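Local coordinates for protein GTP pyrophosphokinase (Streptococcus pneumoniae, PDB 2BE3) that probably transfers pyrophosphate from ATP to GTP or GDP to make the alarmone (p)ppGpp, as a GTP pyrophosphokinase of the RelA/SpoT family, at residues 43-48 and 79-84; 16-21 and 126-131; 83-88 and 192-197; 12-17 and 135-140. All coordinates share one frame; numbering follows the deposited sequence.

Interaction 1 of 4, residues 43-48 and 79-84; sequences EFVTGR and LRVMVQ
Phe44 and Met82 face each other as an antiparallel hydrogen-bonded pair, and around them strands 43-48 and 79-83 run antiparallel, 167° between their N-to-C directions. Met82 N gives an almost straight bond of 2.8 Å to Phe44 O. Glu43 N, one residue earlier, bonds Met82 O at 2.8 Å, so Glu43 and Phe44 both sit opposite one residue: a classic beta bulge. Two more bonds clasp Thr46 and Arg80, Thr46 N to Arg80 O (2.9 Å) and Arg80 N to Thr46 O (2.8 Å).

Phe44, Thr46, Arg80 and Met82 project from one face. Met82, a selenomethionine, has the largest share there: its CB lies at the edge of the Phe44 ring, 3.8 Å from Phe44 CB, and bends at chi2 and chi3 (59° and 63°) curl its chain so that Met82 CE ends 4.0 Å from Thr46 CB. Next along, Thr46 CG2 packs on the first two methylenes of Arg80. The other face is aliphatic, with Val45 loosely beside Val81 and Leu79 CD2 lying against Thr46 O and the CA of Gly47.

Farther out, Leu26 of helix 6-35 covers Val45 and Leu79, while Leu148 of helix 148-164 covers Phe44 and Met82. Arg27 and Arg30 hydrogen-bond to the carbonyls of Val45 and Glu43, and Val81 passes backbone bonds on to strand 137-147. The pairing thus joins edge strand 42-49 to the rest of the mixed five-stranded sheet, with helices against both faces, in the alpha/beta fold of the RelA/SpoT synthetase region.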
# COMPACT_ATOMS: atom_id res chain seq x y z
N GLU A 43 4.14 -7.22 -16.60
CA GLU A 43 3.14 -8.26 -16.67
C GLU A 43 2.78 -8.87 -15.34
O GLU A 43 1.62 -9.16 -15.08
CB GLU A 43 3.62 -9.43 -17.55
CG GLU A 43 4.13 -9.03 -18.92
CD GLU A 43 4.08 -10.18 -19.90
OE1 GLU A 43 3.36 -11.18 -19.65
OE2 GLU A 43 4.76 -10.08 -20.94
N PHE A 44 3.80 -9.17 -14.55
CA PHE A 44 3.64 -9.90 -13.30
C PHE A 44 4.47 -9.21 -12.25
O PHE A 44 5.54 -8.69 -12.53
CB PHE A 44 4.06 -11.37 -13.41
CG PHE A 44 3.32 -12.14 -14.47
CD1 PHE A 44 1.97 -12.47 -14.32
CD2 PHE A 44 3.98 -12.55 -15.63
CE1 PHE A 44 1.27 -13.17 -15.34
CE2 PHE A 44 3.29 -13.28 -16.66
CZ PHE A 44 1.95 -13.57 -16.50
N VAL A 45 3.93 -9.16 -11.04
CA VAL A 45 4.63 -8.67 -9.90
C VAL A 45 4.54 -9.67 -8.78
O VAL A 45 3.47 -10.10 -8.39
CB VAL A 45 4.15 -7.28 -9.41
CG1 VAL A 45 4.97 -6.86 -8.14
CG2 VAL A 45 4.26 -6.25 -10.51
N THR A 46 5.69 -9.91 -8.17
CA THR A 46 5.84 -10.90 -7.13
C THR A 46 6.67 -10.25 -6.00
O THR A 46 7.37 -9.27 -6.25
CB THR A 46 6.47 -12.09 -7.82
OG1 THR A 46 5.41 -13.01 -8.16
CG2 THR A 46 7.45 -12.76 -7.04
N GLY A 47 6.54 -10.73 -4.78
CA GLY A 47 7.39 -10.34 -3.69
C GLY A 47 7.43 -11.31 -2.52
O GLY A 47 6.52 -12.12 -2.36
N ARG A 48 8.47 -11.21 -1.71
CA ARG A 48 8.67 -12.07 -0.55
C ARG A 48 9.55 -11.37 0.49
O ARG A 48 10.42 -10.63 0.15
CB ARG A 48 9.35 -13.38 -0.99
CG ARG A 48 10.67 -13.16 -1.75
CD ARG A 48 11.76 -13.68 -0.92
NE ARG A 48 13.14 -13.29 -1.28
CZ ARG A 48 13.78 -12.17 -0.91
NH1 ARG A 48 13.18 -11.19 -0.23
NH2 ARG A 48 15.05 -12.04 -1.27
N LEU A 79 11.23 -7.72 -4.36
CA LEU A 79 10.14 -7.63 -5.31
C LEU A 79 10.69 -8.07 -6.62
O LEU A 79 11.88 -7.87 -6.87
CB LEU A 79 9.60 -6.19 -5.41
CG LEU A 79 8.88 -6.09 -4.06
CD1 LEU A 79 9.46 -5.09 -3.03
CD2 LEU A 79 7.37 -6.17 -4.15
N ARG A 80 9.82 -8.70 -7.43
CA ARG A 80 10.15 -9.17 -8.76
C ARG A 80 9.15 -8.61 -9.75
O ARG A 80 7.93 -8.84 -9.65
CB ARG A 80 10.13 -10.69 -8.82
CG ARG A 80 11.05 -11.37 -7.83
CD ARG A 80 12.45 -11.31 -8.33
NE ARG A 80 13.41 -11.45 -7.24
CZ ARG A 80 13.91 -12.62 -6.84
NH1 ARG A 80 13.51 -13.76 -7.44
NH2 ARG A 80 14.80 -12.66 -5.86
N VAL A 81 9.67 -7.85 -10.70
CA VAL A 81 8.82 -7.27 -11.71
C VAL A 81 9.15 -7.95 -13.02
O VAL A 81 10.28 -7.92 -13.44
CB VAL A 81 9.02 -5.74 -11.76
CG1 VAL A 81 8.30 -5.08 -12.98
CG2 VAL A 81 8.57 -5.14 -10.43
N MSE A 82 8.15 -8.60 -13.61
CA MSE A 82 8.29 -9.32 -14.87
C MSE A 82 7.84 -8.45 -16.03
O MSE A 82 6.75 -7.89 -16.00
CB MSE A 82 7.50 -10.64 -14.83
CG MSE A 82 8.39 -11.89 -14.65
SE MSE A 82 9.50 -11.90 -12.97
CE MSE A 82 7.87 -11.89 -11.58
N VAL A 83 8.69 -8.31 -17.03
CA VAL A 83 8.45 -7.44 -18.18
C VAL A 83 8.52 -8.30 -19.43
O VAL A 83 9.09 -9.39 -19.41
CB VAL A 83 9.47 -6.23 -18.27
CG1 VAL A 83 9.40 -5.33 -17.01
CG2 VAL A 83 10.90 -6.72 -18.48
N GLN A 84 7.92 -7.81 -20.51
CA GLN A 84 7.92 -8.51 -21.76
C GLN A 84 9.30 -8.50 -22.43
O GLN A 84 9.84 -9.56 -22.80
CB GLN A 84 6.90 -7.84 -22.67
CG GLN A 84 6.35 -8.68 -23.75
CD GLN A 84 5.12 -8.08 -24.39
OE1 GLN A 84 5.00 -6.85 -24.54
NE2 GLN A 84 4.19 -8.95 -24.79

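Interaction 2 of 4, residues 16-21 and 126-131; sequences IQAVGE and VEYTVD
Gln17 turns its chain away from its own amide nitrogen (chi1 -166°) and runs on extended, which carries its side-chain amide across the flank of Val130 to the start of the loop after the strand. Tyr128 uses the same kind of rotamer, which sends its ring from the strand toward helix 16-21. Gln17 NE2 donates to Asp131 O at 2.8 Å, nearly straight and in the amide plane, and also bonds Glu21 OE2 one turn on, at 3.1 Å. Glu21 OE1 takes the short bond from Tyr128 OH, 2.5 Å, on its anti lone pair, with the carboxylate turned 68° from the ring. Both carboxylate oxygens are therefore engaged, and water 1 ties Glu21 OE2 to Asp131 N.

The helix lies across the strand at 105°, part of the long helix 6-35 laid over one face of the mixed sheet. Beside the polar groups, on the Ile139 side, Ala18 CB packs against Tyr128 CD2 and Val130 CG1, 3.7 Å from each. Lys25 of the same helix also bonds Tyr128 OH. Asp131 OD1 accepts from the backbone N of Gln100 of the second subunit.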
# COMPACT_ATOMS: atom_id res chain seq x y z
N ILE A 16 7.58 -7.21 5.97
CA ILE A 16 6.30 -7.77 5.56
C ILE A 16 5.35 -6.64 5.09
O ILE A 16 4.76 -6.71 4.01
CB ILE A 16 5.67 -8.63 6.72
CG1 ILE A 16 6.55 -9.84 7.05
CG2 ILE A 16 4.24 -9.12 6.41
CD1 ILE A 16 6.20 -10.54 8.39
N GLN A 17 5.22 -5.59 5.90
CA GLN A 17 4.43 -4.42 5.54
C GLN A 17 4.88 -3.79 4.21
O GLN A 17 4.03 -3.55 3.33
CB GLN A 17 4.48 -3.39 6.66
CG GLN A 17 3.44 -2.33 6.49
CD GLN A 17 3.57 -1.23 7.50
OE1 GLN A 17 4.18 -1.41 8.55
NE2 GLN A 17 3.02 -0.07 7.19
N ALA A 18 6.18 -3.51 4.07
CA ALA A 18 6.79 -2.94 2.85
C ALA A 18 6.60 -3.76 1.57
O ALA A 18 6.29 -3.19 0.52
CB ALA A 18 8.28 -2.62 3.05
N VAL A 19 6.83 -5.08 1.64
CA VAL A 19 6.52 -6.02 0.54
C VAL A 19 5.04 -5.95 0.10
O VAL A 19 4.73 -5.90 -1.10
CB VAL A 19 6.89 -7.50 0.87
CG1 VAL A 19 6.38 -8.42 -0.24
CG2 VAL A 19 8.41 -7.63 1.00
N GLY A 20 4.14 -5.98 1.09
CA GLY A 20 2.70 -5.85 0.85
C GLY A 20 2.34 -4.55 0.15
O GLY A 20 1.63 -4.57 -0.85
N GLU A 21 2.85 -3.43 0.64
CA GLU A 21 2.60 -2.15 -0.02
C GLU A 21 3.23 -2.09 -1.42
O GLU A 21 2.59 -1.64 -2.38
CB GLU A 21 3.08 -0.99 0.81
CG GLU A 21 2.26 -0.72 2.04
CD GLU A 21 2.87 0.37 2.92
OE1 GLU A 21 3.68 1.22 2.42
OE2 GLU A 21 2.53 0.39 4.13
N VAL A 126 16.25 0.16 -3.12
CA VAL A 126 15.59 1.41 -2.79
C VAL A 126 15.49 1.58 -1.29
O VAL A 126 15.49 0.59 -0.56
CB VAL A 126 14.16 1.58 -3.44
CG1 VAL A 126 14.18 1.44 -5.02
CG2 VAL A 126 13.14 0.63 -2.81
N GLU A 127 15.46 2.82 -0.83
CA GLU A 127 15.03 3.10 0.52
C GLU A 127 13.53 3.33 0.47
O GLU A 127 13.04 4.08 -0.39
CB GLU A 127 15.72 4.32 1.09
CG GLU A 127 17.03 3.98 1.62
CD GLU A 127 17.85 5.20 2.00
OE1 GLU A 127 17.32 6.35 2.00
OE2 GLU A 127 19.04 4.97 2.32
N TYR A 128 12.83 2.63 1.35
CA TYR A 128 11.37 2.69 1.42
C TYR A 128 11.00 2.87 2.89
O TYR A 128 11.48 2.15 3.77
CB TYR A 128 10.75 1.42 0.81
CG TYR A 128 9.25 1.47 0.69
CD1 TYR A 128 8.64 2.19 -0.35
CD2 TYR A 128 8.42 0.84 1.64
CE1 TYR A 128 7.26 2.26 -0.46
CE2 TYR A 128 7.04 0.93 1.55
CZ TYR A 128 6.46 1.63 0.49
OH TYR A 128 5.09 1.71 0.38
N THR A 129 10.17 3.87 3.16
CA THR A 129 9.70 4.14 4.52
C THR A 129 8.27 3.63 4.71
O THR A 129 7.38 3.93 3.92
CB THR A 129 9.78 5.64 4.82
OG1 THR A 129 11.15 6.01 4.69
CG2 THR A 129 9.31 5.97 6.28
N VAL A 130 8.09 2.82 5.75
CA VAL A 130 6.74 2.39 6.16
C VAL A 130 6.32 3.13 7.43
O VAL A 130 7.15 3.41 8.29
CB VAL A 130 6.63 0.85 6.36
CG1 VAL A 130 6.72 0.15 5.03
CG2 VAL A 130 7.71 0.34 7.33
N ASP A 131 5.03 3.47 7.52
CA ASP A 131 4.45 4.01 8.76
C ASP A 131 3.95 2.88 9.63
O ASP A 131 3.31 1.94 9.16
CB ASP A 131 3.35 5.02 8.46
CG ASP A 131 3.88 6.26 7.76
OD1 ASP A 131 4.54 7.10 8.42
OD2 ASP A 131 3.64 6.40 6.54
O HOH W 1 2.80 2.55 5.46
O HOH W 2 4.73 3.69 3.06

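Interaction 3 of 4, residues 83-88 and 192-197; sequences VQFVDD and EIRDDI
Phe85 is the first residue of 83-88 to meet the helix start, and the aliphatic part of Arg194, extended through chi2 and chi3 (-178° and -174°), lies over one face of its ring and reaches past it to the acids beyond. Arg194 CG stands 3.7 Å from the ring centroid and close to the normal, a CH-pi contact. At the ring's far end, Phe85 CZ touches Ile197 CD1 at 3.7 Å, with the isoleucine at the edge. Asp87 follows, its CB resting over the centre of the Arg194 guanidinium, 3.4 Å from Arg194 CZ; the carboxylate is well out of the guanidinium plane and contributes charge alone. Asp88 closes the stretch with a salt bridge, Arg194 NH2 to Asp88 OD1 at 2.8 Å, straight (170°) and in the guanidinium plane. The other oxygen, Asp88 OD2, accepts from Phe85 N at 3.0 Å, which holds the turn and the carboxylate together.

Glu91 of helix 89-97 forms a second salt bridge with Arg194 NH2. Met190, near the end of helix 170-191, packs on both Phe85 and Ile197, so the loop between strand 77-83 and helix 89-97 meets the C-terminal helix 194-203 beside the helix that precedes it.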
# COMPACT_ATOMS: atom_id res chain seq x y z
N VAL A 83 8.69 -8.31 -17.03
CA VAL A 83 8.45 -7.44 -18.18
C VAL A 83 8.52 -8.30 -19.43
O VAL A 83 9.09 -9.39 -19.41
CB VAL A 83 9.47 -6.23 -18.27
CG1 VAL A 83 9.40 -5.33 -17.01
CG2 VAL A 83 10.90 -6.72 -18.48
N GLN A 84 7.92 -7.81 -20.51
CA GLN A 84 7.92 -8.51 -21.76
C GLN A 84 9.30 -8.50 -22.43
O GLN A 84 9.84 -9.56 -22.80
CB GLN A 84 6.90 -7.84 -22.67
CG GLN A 84 6.35 -8.68 -23.75
CD GLN A 84 5.12 -8.08 -24.39
OE1 GLN A 84 5.00 -6.85 -24.54
NE2 GLN A 84 4.19 -8.95 -24.79
N PHE A 85 9.89 -7.31 -22.57
CA PHE A 85 11.12 -7.16 -23.34
C PHE A 85 12.29 -6.69 -22.48
O PHE A 85 12.11 -5.91 -21.54
CB PHE A 85 10.91 -6.13 -24.45
CG PHE A 85 9.90 -6.54 -25.48
CD1 PHE A 85 10.23 -7.45 -26.47
CD2 PHE A 85 8.63 -5.98 -25.49
CE1 PHE A 85 9.33 -7.82 -27.43
CE2 PHE A 85 7.71 -6.34 -26.47
CZ PHE A 85 8.06 -7.27 -27.43
N VAL A 86 13.49 -7.12 -22.84
CA VAL A 86 14.73 -6.55 -22.28
C VAL A 86 14.69 -5.00 -22.27
O VAL A 86 15.05 -4.37 -21.29
CB VAL A 86 15.99 -7.02 -23.08
CG1 VAL A 86 17.29 -6.29 -22.60
CG2 VAL A 86 16.16 -8.49 -23.00
N ASP A 87 14.28 -4.41 -23.39
CA ASP A 87 14.26 -2.96 -23.52
C ASP A 87 13.12 -2.34 -22.69
O ASP A 87 13.03 -1.13 -22.59
CB ASP A 87 14.12 -2.60 -24.99
CG ASP A 87 15.42 -2.78 -25.78
OD1 ASP A 87 16.48 -3.21 -25.27
OD2 ASP A 87 15.40 -2.45 -26.98
N ASP A 88 12.23 -3.16 -22.12
CA ASP A 88 11.22 -2.63 -21.19
C ASP A 88 11.85 -2.31 -19.81
O ASP A 88 11.32 -1.51 -19.05
CB ASP A 88 10.08 -3.61 -20.99
CG ASP A 88 9.19 -3.72 -22.20
OD1 ASP A 88 9.21 -2.82 -23.09
OD2 ASP A 88 8.44 -4.74 -22.26
N GLU A 192 14.34 -8.07 -31.71
CA GLU A 192 14.54 -7.67 -33.09
C GLU A 192 13.25 -7.12 -33.71
O GLU A 192 13.31 -6.27 -34.59
CB GLU A 192 14.99 -8.89 -33.89
CG GLU A 192 16.15 -8.68 -34.82
CD GLU A 192 17.43 -8.39 -34.08
OE1 GLU A 192 18.18 -9.35 -33.77
OE2 GLU A 192 17.69 -7.19 -33.82
N ILE A 193 12.09 -7.61 -33.27
CA ILE A 193 10.79 -7.12 -33.77
C ILE A 193 9.94 -6.49 -32.65
O ILE A 193 8.70 -6.52 -32.70
CB ILE A 193 10.00 -8.21 -34.52
CG1 ILE A 193 9.62 -9.37 -33.59
CG2 ILE A 193 10.80 -8.71 -35.76
CD1 ILE A 193 8.63 -10.26 -34.21
N ARG A 194 10.60 -5.92 -31.65
CA ARG A 194 9.92 -5.27 -30.55
C ARG A 194 9.07 -4.11 -31.05
O ARG A 194 7.96 -3.90 -30.55
CB ARG A 194 10.93 -4.78 -29.48
CG ARG A 194 10.32 -3.97 -28.36
CD ARG A 194 11.38 -3.52 -27.41
NE ARG A 194 10.84 -2.85 -26.23
CZ ARG A 194 11.03 -1.56 -25.94
NH1 ARG A 194 11.71 -0.80 -26.78
NH2 ARG A 194 10.49 -1.03 -24.83
N ASP A 195 9.59 -3.35 -32.00
CA ASP A 195 8.89 -2.16 -32.45
C ASP A 195 7.59 -2.57 -33.11
O ASP A 195 6.58 -1.94 -32.89
CB ASP A 195 9.73 -1.32 -33.44
CG ASP A 195 10.93 -0.64 -32.78
OD1 ASP A 195 11.07 -0.61 -31.53
OD2 ASP A 195 11.75 -0.09 -33.55
N ASP A 196 7.64 -3.64 -33.91
CA ASP A 196 6.45 -4.17 -34.58
C ASP A 196 5.43 -4.71 -33.58
O ASP A 196 4.24 -4.47 -33.73
CB ASP A 196 6.84 -5.28 -35.57
CG ASP A 196 7.79 -4.79 -36.68
OD1 ASP A 196 7.35 -4.04 -37.59
OD2 ASP A 196 8.98 -5.17 -36.65
N ILE A 197 5.91 -5.43 -32.57
CA ILE A 197 5.03 -5.98 -31.57
C ILE A 197 4.33 -4.86 -30.79
O ILE A 197 3.12 -4.95 -30.56
CB ILE A 197 5.77 -6.94 -30.60
CG1 ILE A 197 6.23 -8.21 -31.34
CG2 ILE A 197 4.90 -7.24 -29.37
CD1 ILE A 197 7.44 -8.88 -30.71

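Interaction 4 of 4, residues 12-17 and 135-140; sequences LDPYIQ and GAKTIL
The Tyr15 ring takes Ile139 on one face: Ile139 CG2 sits 3.6 Å above the plane, offset toward the rim, a CH-pi contact 3.9 Å from the centroid. The closest atom pair is Ile139 CB to Tyr15 CE1, 3.6 Å. Three oxygens lie in the ring plane at its edge, the carbonyls of Leu12 and Leu140 and water 3. That water links the hydroxyl to the strand, 2.5 Å from Tyr15 OH and 3.0 Å from Leu140 N, whose proton it accepts. Tyr15 has CG beside its backbone N (chi1 -60°), a setting that lays the ring along the helix flank and carries the hydroxyl out to the strand.

Helix 12-17 and strand 137-140 cross at 74°, the early part of helix 6-35 lying over strand 137-147 in the helix-on-sheet layer of this alpha/beta domain. The helix is kinked where the nitrogens of Pro14 and Tyr15 make no bond to the turn before. Pro14 points toward the strand, with Pro14 CB 4.0 Å from both Ile139 CG2 and Lys137 CG.

Lys137 bends at chi2 (84°); its CG rests against the proline, while its ammonium forms a salt bridge with Glu70. Ile76 packs on Tyr15 from a neighbouring loop, and Val130 of the adjacent strand touches Pro14. Asp13 is salt-bridged to Lys35 of the second subunit.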
# COMPACT_ATOMS: atom_id res chain seq x y z
N LEU A 12 10.91 -8.19 11.47
CA LEU A 12 10.49 -8.48 10.10
C LEU A 12 9.24 -7.74 9.66
O LEU A 12 9.06 -7.49 8.47
CB LEU A 12 10.28 -9.98 9.90
CG LEU A 12 11.58 -10.77 9.91
CD1 LEU A 12 11.26 -12.24 9.79
CD2 LEU A 12 12.55 -10.29 8.83
N ASP A 13 8.39 -7.39 10.62
CA ASP A 13 7.13 -6.68 10.34
C ASP A 13 7.20 -5.53 9.35
O ASP A 13 6.42 -5.50 8.40
CB ASP A 13 6.46 -6.22 11.63
CG ASP A 13 5.33 -7.09 12.00
OD1 ASP A 13 5.25 -7.51 13.19
OD2 ASP A 13 4.50 -7.39 11.09
N PRO A 14 8.09 -4.55 9.58
CA PRO A 14 8.21 -3.48 8.57
C PRO A 14 8.45 -4.01 7.15
O PRO A 14 7.88 -3.47 6.21
CB PRO A 14 9.41 -2.65 9.06
CG PRO A 14 9.55 -2.99 10.49
CD PRO A 14 8.95 -4.32 10.75
N TYR A 15 9.26 -5.06 7.02
CA TYR A 15 9.53 -5.72 5.74
C TYR A 15 8.30 -6.43 5.16
O TYR A 15 8.00 -6.27 4.00
CB TYR A 15 10.71 -6.69 5.89
CG TYR A 15 11.98 -5.99 6.32
CD1 TYR A 15 12.83 -5.42 5.38
CD2 TYR A 15 12.30 -5.86 7.67
CE1 TYR A 15 13.98 -4.77 5.75
CE2 TYR A 15 13.45 -5.20 8.06
CZ TYR A 15 14.29 -4.66 7.10
OH TYR A 15 15.43 -3.99 7.47
N ILE A 16 7.58 -7.21 5.97
CA ILE A 16 6.30 -7.77 5.56
C ILE A 16 5.35 -6.64 5.09
O ILE A 16 4.76 -6.71 4.01
CB ILE A 16 5.67 -8.63 6.72
CG1 ILE A 16 6.55 -9.84 7.05
CG2 ILE A 16 4.24 -9.12 6.41
CD1 ILE A 16 6.20 -10.54 8.39
N GLN A 17 5.22 -5.59 5.90
CA GLN A 17 4.43 -4.42 5.54
C GLN A 17 4.88 -3.79 4.21
O GLN A 17 4.03 -3.55 3.33
CB GLN A 17 4.48 -3.39 6.66
CG GLN A 17 3.44 -2.33 6.49
CD GLN A 17 3.57 -1.23 7.50
OE1 GLN A 17 4.18 -1.41 8.55
NE2 GLN A 17 3.02 -0.07 7.19
N GLY A 135 5.95 4.31 14.87
CA GLY A 135 6.61 5.37 14.11
C GLY A 135 7.10 4.96 12.73
O GLY A 135 7.15 3.78 12.41
N ALA A 136 7.43 5.94 11.90
CA ALA A 136 8.03 5.72 10.60
C ALA A 136 9.29 4.87 10.72
O ALA A 136 10.09 5.07 11.63
CB ALA A 136 8.36 7.03 9.95
N LYS A 137 9.45 3.91 9.81
CA LYS A 137 10.61 3.06 9.76
C LYS A 137 11.10 2.91 8.30
O LYS A 137 10.33 2.51 7.41
CB LYS A 137 10.26 1.72 10.42
CG LYS A 137 11.29 0.64 10.24
CD LYS A 137 12.38 0.80 11.30
CE LYS A 137 13.72 0.27 10.82
NZ LYS A 137 14.74 0.70 11.82
N THR A 138 12.36 3.27 8.05
CA THR A 138 12.97 3.16 6.73
C THR A 138 13.71 1.83 6.56
O THR A 138 14.51 1.45 7.39
CB THR A 138 13.94 4.31 6.46
OG1 THR A 138 13.23 5.55 6.44
CG2 THR A 138 14.54 4.15 5.11
N ILE A 139 13.41 1.13 5.48
CA ILE A 139 14.03 -0.16 5.21
C ILE A 139 14.68 -0.16 3.81
O ILE A 139 14.38 0.70 2.96
CB ILE A 139 13.02 -1.36 5.41
CG1 ILE A 139 11.78 -1.23 4.54
CG2 ILE A 139 12.55 -1.46 6.86
CD1 ILE A 139 11.84 -2.04 3.31
N LEU A 140 15.62 -1.08 3.59
CA LEU A 140 16.04 -1.39 2.23
C LEU A 140 15.12 -2.44 1.57
O LEU A 140 14.86 -3.53 2.15
CB LEU A 140 17.52 -1.83 2.15
CG LEU A 140 18.58 -0.81 2.61
CD1 LEU A 140 19.97 -1.45 2.65
CD2 LEU A 140 18.59 0.44 1.77
O HOH W 3 16.71 -2.97 5.59

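In the fold
Interactions 2 and 4 are close companions: their centres lie about 5 Å apart, both use helix 6-35, and they meet the neighbouring strands 122-130 and 137-147, with Ala18 touching Ile139. Both also border the second subunit. Interaction 2 is buried yet polar, with a carboxylate and waters, whereas interaction 4 is partly buried and chiefly apolar. Interaction 1, also partly buried, is nearest the chain's centre and is backbone pairing within the same sheet; Val19 of the shared helix packs on its Gly47. Interaction 3 continues from strand 77-83 through Val83 and Gln84, but lies partly buried far out by the C-terminal helix, and rests mainly on one arginine's charge and stem, with Ile197 beside the phenylalanine.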